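Local coordinates for alpha-amylase (Eisenia fetida, PDB 6M4K), which probably hydrolyses internal alpha-1,4-glucosidic bonds of starch-like polysaccharides, as a calcium-binding alpha-amylase of glycoside hydrolase family 13, at residues R85-V88 with T89-N93; A186-L189 with I190-V194; N218-T222 with Q223-A227. All coordinates share one frame; numbering follows the deposited sequence. Where two conformers were deposited one is given.

Contact 1. Residues R85-V88 with T89-N93; sequences RNMV and TTCNN
V88 O accepts the backbone N-H of N92 at 2.8 Å, one of four i to i+4 bonds that tie residues 85-88 to 89-92 in helix 81-93, which follows barrel strand 44-47 and precedes strand 97-102 along the chain. The other three run from T89 N to R85 O, from T90 N to N86 O and from C91 N to M87 O, and the N-H groups point almost straight at their acceptors. One hydroxyl leans back on the same row of carbonyls. With chi1 at -62°, T89 holds OG1 beside its own backbone N and 3.0 Å from R85 O, although another acceptor also lies within reach of its proton. T90 OG1 is hydrogen-bonded to E31 of helix 27-39. The apolar contact is between a sulfur and a methylene: C91 SG lies 4.1 Å from M87 CG, and this SG is also joined to C34 in a disulfide. V88 and N92 run side by side, so that CG1 of the valine rests 3.7 Å from ND2 of the asparagine. That amide nitrogen is directed onward, as donor to G193 O. With an alanine at N92, G193 O would probably lose this donor and V88 CG1 the amide it packs against. Three consecutive residues thus fasten the helix by different chemistry: T90 by a hydrogen bond and C91 by a covalent bond, both to helix 27-39, while the buried amide of N92 spends its polarity on a backbone carbonyl of another segment.

Contact 2. Residues A186-L189 with I190-V194; sequences ANRL and IGWGV
W192 lies alongside R188, both side chains pointing the same way, at the end of helix 176-192, where the chain closes in a Schellman motif before entering barrel strand 196-199. The arginine meets the indole with its aliphatic part: CG is 3.6 Å from CZ2, and CD follows close by. R188 chi1 is -179°, which carries CG away from the backbone N and out along the benzo half of the indole. Its guanidinium plane is turned 73° from the ring, so the two groups do not stack; the charge is paired with E184, and NH1 bonds to Y72 O. The backbone of the same arginine also touches the indole, with R188 O lying 3.4 Å above one face, toward the rim. L189 crosses the tryptophan at a slant in one of its two conformers, a contact that is therefore doubtful, and its CB meets V194 CG2 at 3.9 Å.

The cap brings V194 back against that leucine. G193, with phi at 121°, reverses the chain; a side chain there would be jammed against the carbonyl O of W192. L189 O also receives weak bonds from W192 N and G193 N. The motif itself has two sound bonds: G193 N to I190 O at 2.9 Å, and V194 N to L189 O at 3.1 Å, the latter well tilted from the carbonyl plane.

Contact 3. Residues N218-T222 with Q223-A227; sequences NQLNT and QWFPA
N221 O is gripped by two backbone donors, W224 N at 3.2 Å and F225 N at 3.0 Å, which arrive from opposite faces of its carbonyl plane. The first closes a beta turn over residues 221-224, and an Asx turn is laid on top of it, all within the loop that leads from helix 207-214 to strand 232-235 of the beta/alpha barrel. In the Asx turn N221 OD1 takes the N-H of Q223 at 2.9 Å. The asparagine can do this because its CG stands anti to the backbone N (chi1 -175°), which swings the amide forward over the turn. The other end of that amide is equally engaged: ND2 donates to G191 O and to a water that in turn donates to Q223 OE1 at 2.7 Å. The N221 and Q223 side chains run side by side, but their amide planes are 77° apart, and the water joins them across this angle.

Below the polar turn, L220 and F225 make the apolar part. L220 CD1 sits over one face of the phenyl ring, 4.2 Å from its centroid and 25° off the normal, a CH-pi contact; W224 CB covers the opposite face. N221 O lies at the ring's edge, near its plane, so the carbonyl that holds the turn also borders the phenylalanine. A second water donates to both L220 O and P226 O, bridging the two arms where the backbones do not bond directly, and a third donates to T222 O and, weakly, to F225 O. Beyond them T222 lies against the outgoing arm: its CA makes a C-H...O contact with F225 O at 3.2 Å, and its methyl CG2 rests 3.6 Å from A227 CA.

The three contacts touch one another pairwise, with centres about 12 Å (1 and 2), 14 Å (1 and 3) and 10 Å (2 and 3) apart. Helix 81-93, helix 176-192 and the 218-227 loop precede barrel strands 97-102, 196-199 and 232-235, so they meet near the strands' N-terminal ends; in barrels of this kind the active site lies at the other end, and all three contacts are away from the calcium site. R85 of contact 1 makes a cation-pi contact with W192 of contact 2. N93 OD1 and W224 NE1 bond contact 1 to contact 3 at 2.8 Å, and N187 OD1 accepts from N218 N at 2.7 Å between contacts 2 and 3.

Contact 1. Residues R85-V88 with T89-N93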
ATOM      1  N   ARG A  85      -4.211   9.610 -18.934  1.00 14.90           N
ATOM      2  CA  ARG A  85      -5.475  10.328 -18.837  1.00 15.69           C
ATOM      3  C   ARG A  85      -6.650   9.443 -19.206  1.00 14.60           C
ATOM      4  O   ARG A  85      -7.714   9.537 -18.582  1.00 15.20           O
ATOM      5  CB  ARG A  85      -5.405  11.599 -19.674  1.00 17.23           C
ATOM      6  CG  ARG A  85      -4.389  12.549 -19.087  1.00 20.33           C
ATOM      7  CD  ARG A  85      -4.140  13.734 -19.964  1.00 23.94           C
ATOM      8  NE  ARG A  85      -5.206  14.720 -19.859  1.00 25.65           N
ATOM      9  CZ  ARG A  85      -5.068  15.984 -20.242  1.00 23.00           C
ATOM     10  NH1 ARG A  85      -3.911  16.405 -20.739  1.00 22.34           N
ATOM     11  NH2 ARG A  85      -6.081  16.823 -20.124  1.00 24.15           N
ATOM     12  N   ASN A  86      -6.470   8.547 -20.186  1.00 14.82           N
ATOM     13  CA  ASN A  86      -7.512   7.566 -20.479  1.00 16.20           C
ATOM     14  C   ASN A  86      -7.809   6.707 -19.257  1.00 15.10           C
ATOM     15  O   ASN A  86      -8.975   6.433 -18.949  1.00 16.36           O
ATOM     16  CB  ASN A  86      -7.080   6.651 -21.625  1.00 17.17           C
ATOM     17  CG  ASN A  86      -7.174   7.305 -22.995  1.00 18.64           C
ATOM     18  OD1 ASN A  86      -6.544   6.836 -23.943  1.00 22.32           O
ATOM     19  ND2 ASN A  86      -7.956   8.363 -23.112  1.00 21.19           N
ATOM     20  N   MET A  87      -6.754   6.252 -18.569  1.00 15.55           N
ATOM     21  CA  MET A  87      -6.908   5.441 -17.365  1.00 14.59           C
ATOM     22  C   MET A  87      -7.690   6.185 -16.291  1.00 13.74           C
ATOM     23  O   MET A  87      -8.646   5.649 -15.725  1.00 14.82           O
ATOM     24  CB  MET A  87      -5.523   5.039 -16.850  1.00 15.30           C
ATOM     25  CG  MET A  87      -5.527   4.312 -15.523  1.00 13.98           C
ATOM     26  SD  MET A  87      -3.881   4.203 -14.805  1.00 14.67           S
ATOM     27  CE  MET A  87      -3.558   5.928 -14.419  1.00 16.47           C
ATOM     28  N   VAL A  88      -7.279   7.417 -15.986  1.00 14.61           N
ATOM     29  CA  VAL A  88      -7.948   8.188 -14.937  1.00 13.49           C
ATOM     30  C   VAL A  88      -9.422   8.393 -15.274  1.00 14.47           C
ATOM     31  O   VAL A  88     -10.305   8.210 -14.428  1.00 14.82           O
ATOM     32  CB  VAL A  88      -7.218   9.523 -14.697  1.00 14.63           C
ATOM     33  CG1 VAL A  88      -8.017  10.402 -13.740  1.00 16.32           C
ATOM     34  CG2 VAL A  88      -5.818   9.290 -14.139  1.00 16.14           C
ATOM     35  N   THR A  89      -9.705   8.781 -16.517  1.00 16.05           N
ATOM     36  CA  THR A  89     -11.090   9.029 -16.921  1.00 16.07           C
ATOM     37  C   THR A  89     -11.942   7.766 -16.797  1.00 16.27           C
ATOM     38  O   THR A  89     -13.027   7.790 -16.209  1.00 16.44           O
ATOM     39  CB  THR A  89     -11.116   9.574 -18.349  1.00 18.31           C
ATOM     40  OG1 THR A  89     -10.423  10.827 -18.390  1.00 20.59           O
ATOM     41  CG2 THR A  89     -12.553   9.765 -18.815  1.00 20.25           C
ATOM     42  N   THR A  90     -11.452   6.642 -17.329  1.00 16.14           N
ATOM     43  CA  THR A  90     -12.218   5.400 -17.310  1.00 16.80           C
ATOM     44  C   THR A  90     -12.427   4.915 -15.884  1.00 15.03           C
ATOM     45  O   THR A  90     -13.528   4.497 -15.500  1.00 16.64           O
ATOM     46  CB  THR A  90     -11.455   4.339 -18.105  1.00 17.79           C
ATOM     47  OG1 THR A  90     -11.381   4.728 -19.481  1.00 21.69           O
ATOM     48  CG2 THR A  90     -12.136   2.978 -17.987  1.00 19.56           C
ATOM     49  N   CYS A  91     -11.361   4.945 -15.087  1.00 14.80           N
ATOM     50  CA  CYS A  91     -11.443   4.460 -13.718  1.00 14.16           C
ATOM     51  C   CYS A  91     -12.388   5.331 -12.899  1.00 13.85           C
ATOM     52  O   CYS A  91     -13.278   4.827 -12.208  1.00 15.05           O
ATOM     53  CB  CYS A  91     -10.040   4.397 -13.104  1.00 14.40           C
ATOM     54  SG  CYS A  91      -9.015   3.080 -13.799  1.00 15.18           S
ATOM     55  N   ASN A  92     -12.226   6.658 -13.006  1.00 14.48           N
ATOM     56  CA  ASN A  92     -13.126   7.572 -12.307  1.00 14.82           C
ATOM     57  C   ASN A  92     -14.578   7.338 -12.696  1.00 13.73           C
ATOM     58  O   ASN A  92     -15.462   7.359 -11.832  1.00 15.03           O
ATOM     59  CB  ASN A  92     -12.743   9.024 -12.579  1.00 15.09           C
ATOM     60  CG  ASN A  92     -11.510   9.457 -11.828  1.00 15.06           C
ATOM     61  OD1 ASN A  92     -10.852   8.648 -11.167  1.00 15.64           O
ATOM     62  ND2 ASN A  92     -11.186  10.748 -11.915  1.00 15.10           N
ATOM     63  N   ASN A  93     -14.846   7.122 -13.989  1.00 15.31           N
ATOM     64  CA  ASN A  93     -16.220   6.864 -14.419  1.00 15.56           C
ATOM     65  C   ASN A  93     -16.776   5.587 -13.816  1.00 18.46           C
ATOM     66  O   ASN A  93     -17.996   5.461 -13.661  1.00 20.05           O
ATOM     67  CB  ASN A  93     -16.318   6.821 -15.944  1.00 17.45           C
ATOM     68  CG  ASN A  93     -16.210   8.192 -16.577  1.00 17.08           C
ATOM     69  OD1 ASN A  93     -16.413   9.202 -15.908  1.00 19.08           O
ATOM     70  ND2 ASN A  93     -15.893   8.233 -17.864  1.00 18.99           N
TER

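Contact 2. Residues A186-L189 with I190-V194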
ATOM      1  N   ALA A 186       1.512  18.471  -9.107  1.00 14.75           N
ATOM      2  CA  ALA A 186       0.377  17.853  -8.432  1.00 14.41           C
ATOM      3  C   ALA A 186      -0.947  18.425  -8.929  1.00 15.09           C
ATOM      4  O   ALA A 186      -1.906  17.678  -9.154  1.00 15.12           O
ATOM      5  CB  ALA A 186       0.515  18.029  -6.924  1.00 14.95           C
ATOM      6  N   ASN A 187      -1.016  19.748  -9.129  1.00 15.58           N
ATOM      7  CA  ASN A 187      -2.267  20.360  -9.570  1.00 15.96           C
ATOM      8  C   ASN A 187      -2.651  19.955 -10.984  1.00 15.90           C
ATOM      9  O   ASN A 187      -3.843  19.867 -11.301  1.00 16.05           O
ATOM     10  CB  ASN A 187      -2.176  21.884  -9.465  1.00 17.24           C
ATOM     11  CG  ASN A 187      -2.430  22.370  -8.065  1.00 17.28           C
ATOM     12  OD1 ASN A 187      -3.139  21.709  -7.310  1.00 17.51           O
ATOM     13  ND2 ASN A 187      -1.859  23.524  -7.703  1.00 18.07           N
ATOM     14  N   ARG A 188      -1.667  19.752 -11.859  1.00 16.14           N
ATOM     15  CA  ARG A 188      -1.975  19.286 -13.203  1.00 15.15           C
ATOM     16  C   ARG A 188      -2.648  17.925 -13.142  1.00 15.51           C
ATOM     17  O   ARG A 188      -3.665  17.686 -13.804  1.00 15.99           O
ATOM     18  CB  ARG A 188      -0.684  19.245 -14.032  1.00 17.53           C
ATOM     19  CG  ARG A 188      -0.847  18.799 -15.480  1.00 20.51           C
ATOM     20  CD  ARG A 188       0.352  19.217 -16.365  1.00 20.74           C
ATOM     21  NE  ARG A 188       1.547  19.508 -15.584  1.00 23.64           N
ATOM     22  CZ  ARG A 188       2.608  18.708 -15.513  1.00 23.65           C
ATOM     23  NH1 ARG A 188       2.628  17.574 -16.202  1.00 24.06           N
ATOM     24  NH2 ARG A 188       3.643  19.039 -14.754  1.00 23.92           N
ATOM     25  N   LEU A 189      -2.131  17.046 -12.281  1.00 14.82           N
ATOM     26  CA  LEU A 189      -2.707  15.714 -12.160  0.50 14.57           C
ATOM     27  C   LEU A 189      -4.083  15.762 -11.505  1.00 13.60           C
ATOM     28  O   LEU A 189      -5.008  15.068 -11.956  1.00 14.61           O
ATOM     29  CB  LEU A 189      -1.742  14.789 -11.421  0.50 14.73           C
ATOM     30  CG  LEU A 189      -0.664  14.125 -12.292  0.50 15.04           C
ATOM     31  CD1 LEU A 189       0.129  15.115 -13.151  0.50 14.64           C
ATOM     32  CD2 LEU A 189       0.270  13.313 -11.421  0.50 15.87           C
ATOM     33  N   ILE A 190      -4.249  16.588 -10.466  1.00 14.00           N
ATOM     34  CA  ILE A 190      -5.568  16.768  -9.867  1.00 14.60           C
ATOM     35  C   ILE A 190      -6.557  17.255 -10.919  1.00 14.03           C
ATOM     36  O   ILE A 190      -7.688  16.761 -11.003  1.00 14.59           O
ATOM     37  CB  ILE A 190      -5.481  17.733  -8.671  1.00 14.83           C
ATOM     38  CG1 ILE A 190      -4.740  17.078  -7.510  1.00 15.17           C
ATOM     39  CG2 ILE A 190      -6.878  18.153  -8.217  1.00 17.22           C
ATOM     40  CD1 ILE A 190      -4.348  18.063  -6.420  1.00 16.11           C
ATOM     41  N   GLY A 191      -6.122  18.176 -11.784  1.00 14.41           N
ATOM     42  CA  GLY A 191      -7.023  18.689 -12.802  1.00 17.77           C
ATOM     43  C   GLY A 191      -7.493  17.628 -13.776  1.00 18.15           C
ATOM     44  O   GLY A 191      -8.616  17.694 -14.279  1.00 18.22           O
ATOM     45  N   TRP A 192      -6.653  16.630 -14.047  1.00 15.40           N
ATOM     46  CA  TRP A 192      -7.049  15.522 -14.909  1.00 15.83           C
ATOM     47  C   TRP A 192      -7.969  14.522 -14.219  1.00 16.76           C
ATOM     48  O   TRP A 192      -8.580  13.692 -14.900  1.00 17.77           O
ATOM     49  CB  TRP A 192      -5.820  14.768 -15.410  1.00 16.33           C
ATOM     50  CG  TRP A 192      -4.887  15.597 -16.235  1.00 16.63           C
ATOM     51  CD1 TRP A 192      -5.137  16.820 -16.798  1.00 17.63           C
ATOM     52  CD2 TRP A 192      -3.538  15.265 -16.579  1.00 15.97           C
ATOM     53  NE1 TRP A 192      -4.023  17.259 -17.476  1.00 19.21           N
ATOM     54  CE2 TRP A 192      -3.029  16.320 -17.359  1.00 16.35           C
ATOM     55  CE3 TRP A 192      -2.712  14.168 -16.309  1.00 16.85           C
ATOM     56  CZ2 TRP A 192      -1.730  16.317 -17.870  1.00 17.70           C
ATOM     57  CZ3 TRP A 192      -1.423  14.164 -16.816  1.00 20.62           C
ATOM     58  CH2 TRP A 192      -0.946  15.232 -17.590  1.00 18.92           C
ATOM     59  N   GLY A 193      -8.091  14.575 -12.896  1.00 15.37           N
ATOM     60  CA  GLY A 193      -8.965  13.663 -12.178  1.00 15.77           C
ATOM     61  C   GLY A 193      -8.281  12.800 -11.151  1.00 13.65           C
ATOM     62  O   GLY A 193      -8.956  11.964 -10.535  1.00 14.57           O
ATOM     63  N   VAL A 194      -6.979  12.971 -10.909  1.00 14.14           N
ATOM     64  CA  VAL A 194      -6.328  12.199  -9.857  1.00 14.14           C
ATOM     65  C   VAL A 194      -6.952  12.561  -8.511  1.00 14.00           C
ATOM     66  O   VAL A 194      -7.280  13.727  -8.251  1.00 14.62           O
ATOM     67  CB  VAL A 194      -4.813  12.462  -9.902  1.00 13.23           C
ATOM     68  CG1 VAL A 194      -4.121  11.934  -8.650  1.00 15.93           C
ATOM     69  CG2 VAL A 194      -4.223  11.822 -11.138  1.00 14.90           C
TER

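Contact 3. Residues N218-T222 with Q223-A227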
ATOM      1  N   ASN A 218      -4.945  22.750  -5.624  1.00 17.21           N
ATOM      2  CA  ASN A 218      -6.338  22.948  -5.982  1.00 17.37           C
ATOM      3  C   ASN A 218      -7.182  21.787  -5.466  1.00 17.61           C
ATOM      4  O   ASN A 218      -6.681  20.689  -5.201  1.00 17.59           O
ATOM      5  CB  ASN A 218      -6.484  23.025  -7.498  1.00 19.40           C
ATOM      6  CG  ASN A 218      -5.689  24.163  -8.104  1.00 22.24           C
ATOM      7  OD1 ASN A 218      -5.475  25.197  -7.467  1.00 25.30           O
ATOM      8  ND2 ASN A 218      -5.247  23.980  -9.340  1.00 20.03           N
ATOM      9  N   GLN A 219      -8.480  22.035  -5.334  1.00 16.87           N
ATOM     10  CA  GLN A 219      -9.382  20.985  -4.892  1.00 15.99           C
ATOM     11  C   GLN A 219      -9.718  20.028  -6.040  1.00 15.79           C
ATOM     12  O   GLN A 219      -9.411  20.279  -7.203  1.00 16.71           O
ATOM     13  CB  GLN A 219     -10.616  21.593  -4.224  1.00 20.11           C
ATOM     14  CG  GLN A 219     -10.212  22.292  -2.919  1.00 22.68           C
ATOM     15  CD  GLN A 219     -11.364  22.753  -2.067  1.00 34.09           C
ATOM     16  OE1 GLN A 219     -12.245  23.473  -2.527  1.00 30.71           O
ATOM     17  NE2 GLN A 219     -11.350  22.356  -0.799  1.00 31.65           N
ATOM     18  N   LEU A 220     -10.360  18.918  -5.693  1.00 14.98           N
ATOM     19  CA  LEU A 220     -10.575  17.837  -6.646  1.00 14.27           C
ATOM     20  C   LEU A 220     -11.526  18.249  -7.769  1.00 16.17           C
ATOM     21  O   LEU A 220     -12.364  19.145  -7.621  1.00 16.56           O
ATOM     22  CB  LEU A 220     -11.128  16.607  -5.922  1.00 15.93           C
ATOM     23  CG  LEU A 220     -10.174  15.952  -4.927  1.00 14.05           C
ATOM     24  CD1 LEU A 220     -10.840  14.769  -4.258  1.00 20.41           C
ATOM     25  CD2 LEU A 220      -8.891  15.514  -5.612  1.00 19.36           C
ATOM     26  N   ASN A 221     -11.383  17.575  -8.899  1.00 14.82           N
ATOM     27  CA  ASN A 221     -12.146  17.890 -10.098  1.00 15.03           C
ATOM     28  C   ASN A 221     -13.606  17.471  -9.918  1.00 15.85           C
ATOM     29  O   ASN A 221     -13.911  16.288  -9.724  1.00 15.80           O
ATOM     30  CB  ASN A 221     -11.492  17.134 -11.255  1.00 16.31           C
ATOM     31  CG  ASN A 221     -12.098  17.447 -12.594  1.00 19.09           C
ATOM     32  OD1 ASN A 221     -13.301  17.669 -12.709  1.00 19.28           O
ATOM     33  ND2 ASN A 221     -11.263  17.428 -13.634  1.00 19.96           N
ATOM     34  N   THR A 222     -14.519  18.449  -9.983  1.00 15.26           N
ATOM     35  CA  THR A 222     -15.928  18.200  -9.686  1.00 16.71           C
ATOM     36  C   THR A 222     -16.678  17.491 -10.800  1.00 16.12           C
ATOM     37  O   THR A 222     -17.878  17.246 -10.650  1.00 16.72           O
ATOM     38  CB  THR A 222     -16.651  19.485  -9.273  1.00 17.47           C
ATOM     39  OG1 THR A 222     -16.567  20.447 -10.329  1.00 19.40           O
ATOM     40  CG2 THR A 222     -16.023  20.056  -8.013  1.00 19.20           C
ATOM     41  N   GLN A 223     -16.016  17.131 -11.899  1.00 15.63           N
ATOM     42  CA  GLN A 223     -16.632  16.167 -12.801  1.00 17.36           C
ATOM     43  C   GLN A 223     -16.960  14.871 -12.069  1.00 16.78           C
ATOM     44  O   GLN A 223     -17.946  14.204 -12.396  1.00 17.72           O
ATOM     45  CB  GLN A 223     -15.722  15.901 -14.002  1.00 17.62           C
ATOM     46  CG  GLN A 223     -16.348  15.007 -15.066  1.00 20.19           C
ATOM     47  CD  GLN A 223     -15.439  14.790 -16.266  1.00 19.31           C
ATOM     48  OE1 GLN A 223     -14.607  15.632 -16.588  1.00 21.65           O
ATOM     49  NE2 GLN A 223     -15.601  13.654 -16.929  1.00 21.93           N
ATOM     50  N   TRP A 224     -16.165  14.513 -11.058  1.00 15.58           N
ATOM     51  CA  TRP A 224     -16.368  13.261 -10.334  1.00 16.17           C
ATOM     52  C   TRP A 224     -16.487  13.450  -8.828  1.00 16.74           C
ATOM     53  O   TRP A 224     -17.178  12.676  -8.154  1.00 19.93           O
ATOM     54  CB  TRP A 224     -15.205  12.294 -10.583  1.00 16.80           C
ATOM     55  CG  TRP A 224     -15.005  11.904 -12.005  1.00 16.52           C
ATOM     56  CD1 TRP A 224     -15.703  10.964 -12.701  1.00 16.57           C
ATOM     57  CD2 TRP A 224     -14.017  12.422 -12.902  1.00 15.59           C
ATOM     58  NE1 TRP A 224     -15.216  10.874 -13.985  1.00 16.90           N
ATOM     59  CE2 TRP A 224     -14.181  11.759 -14.133  1.00 16.30           C
ATOM     60  CE3 TRP A 224     -13.013  13.390 -12.786  1.00 18.24           C
ATOM     61  CZ2 TRP A 224     -13.369  12.030 -15.240  1.00 16.09           C
ATOM     62  CZ3 TRP A 224     -12.216  13.654 -13.882  1.00 17.95           C
ATOM     63  CH2 TRP A 224     -12.397  12.979 -15.086  1.00 19.41           C
ATOM     64  N   PHE A 225     -15.788  14.432  -8.282  1.00 15.44           N
ATOM     65  CA  PHE A 225     -15.635  14.552  -6.843  1.00 16.28           C
ATOM     66  C   PHE A 225     -16.491  15.679  -6.291  1.00 18.26           C
ATOM     67  O   PHE A 225     -16.823  16.626  -7.011  1.00 18.54           O
ATOM     68  CB  PHE A 225     -14.161  14.794  -6.494  1.00 16.62           C
ATOM     69  CG  PHE A 225     -13.264  13.694  -6.980  1.00 15.27           C
ATOM     70  CD1 PHE A 225     -13.281  12.460  -6.356  1.00 17.15           C
ATOM     71  CD2 PHE A 225     -12.450  13.867  -8.083  1.00 15.92           C
ATOM     72  CE1 PHE A 225     -12.480  11.414  -6.820  1.00 17.98           C
ATOM     73  CE2 PHE A 225     -11.646  12.824  -8.549  1.00 15.92           C
ATOM     74  CZ  PHE A 225     -11.668  11.601  -7.909  1.00 17.42           C
ATOM     75  N   PRO A 226     -16.876  15.607  -5.019  1.00 17.38           N
ATOM     76  CA  PRO A 226     -17.706  16.673  -4.448  1.00 19.50           C
ATOM     77  C   PRO A 226     -16.961  17.995  -4.463  1.00 19.42           C
ATOM     78  O   PRO A 226     -15.734  18.052  -4.339  1.00 18.15           O
ATOM     79  CB  PRO A 226     -17.947  16.203  -3.009  1.00 19.77           C
ATOM     80  CG  PRO A 226     -17.727  14.711  -3.045  1.00 21.02           C
ATOM     81  CD  PRO A 226     -16.649  14.501  -4.067  1.00 16.91           C
ATOM     82  N   ALA A 227     -17.722  19.077  -4.621  1.00 19.79           N
ATOM     83  CA  ALA A 227     -17.122  20.400  -4.558  1.00 20.21           C
ATOM     84  C   ALA A 227     -16.515  20.636  -3.179  1.00 18.05           C
ATOM     85  O   ALA A 227     -17.004  20.135  -2.166  1.00 21.13           O
ATOM     86  CB  ALA A 227     -18.168  21.476  -4.864  1.00 24.27           C
TER
HETATM   87  O   HOH W   1     -13.613  19.557  -5.078  1.00 18.19           O
HETATM   88  O   HOH W   2     -12.187  16.830 -16.471  0.50 23.31           O
HETATM   89  O   HOH W   3     -18.788  15.761  -8.353  0.50 22.91           O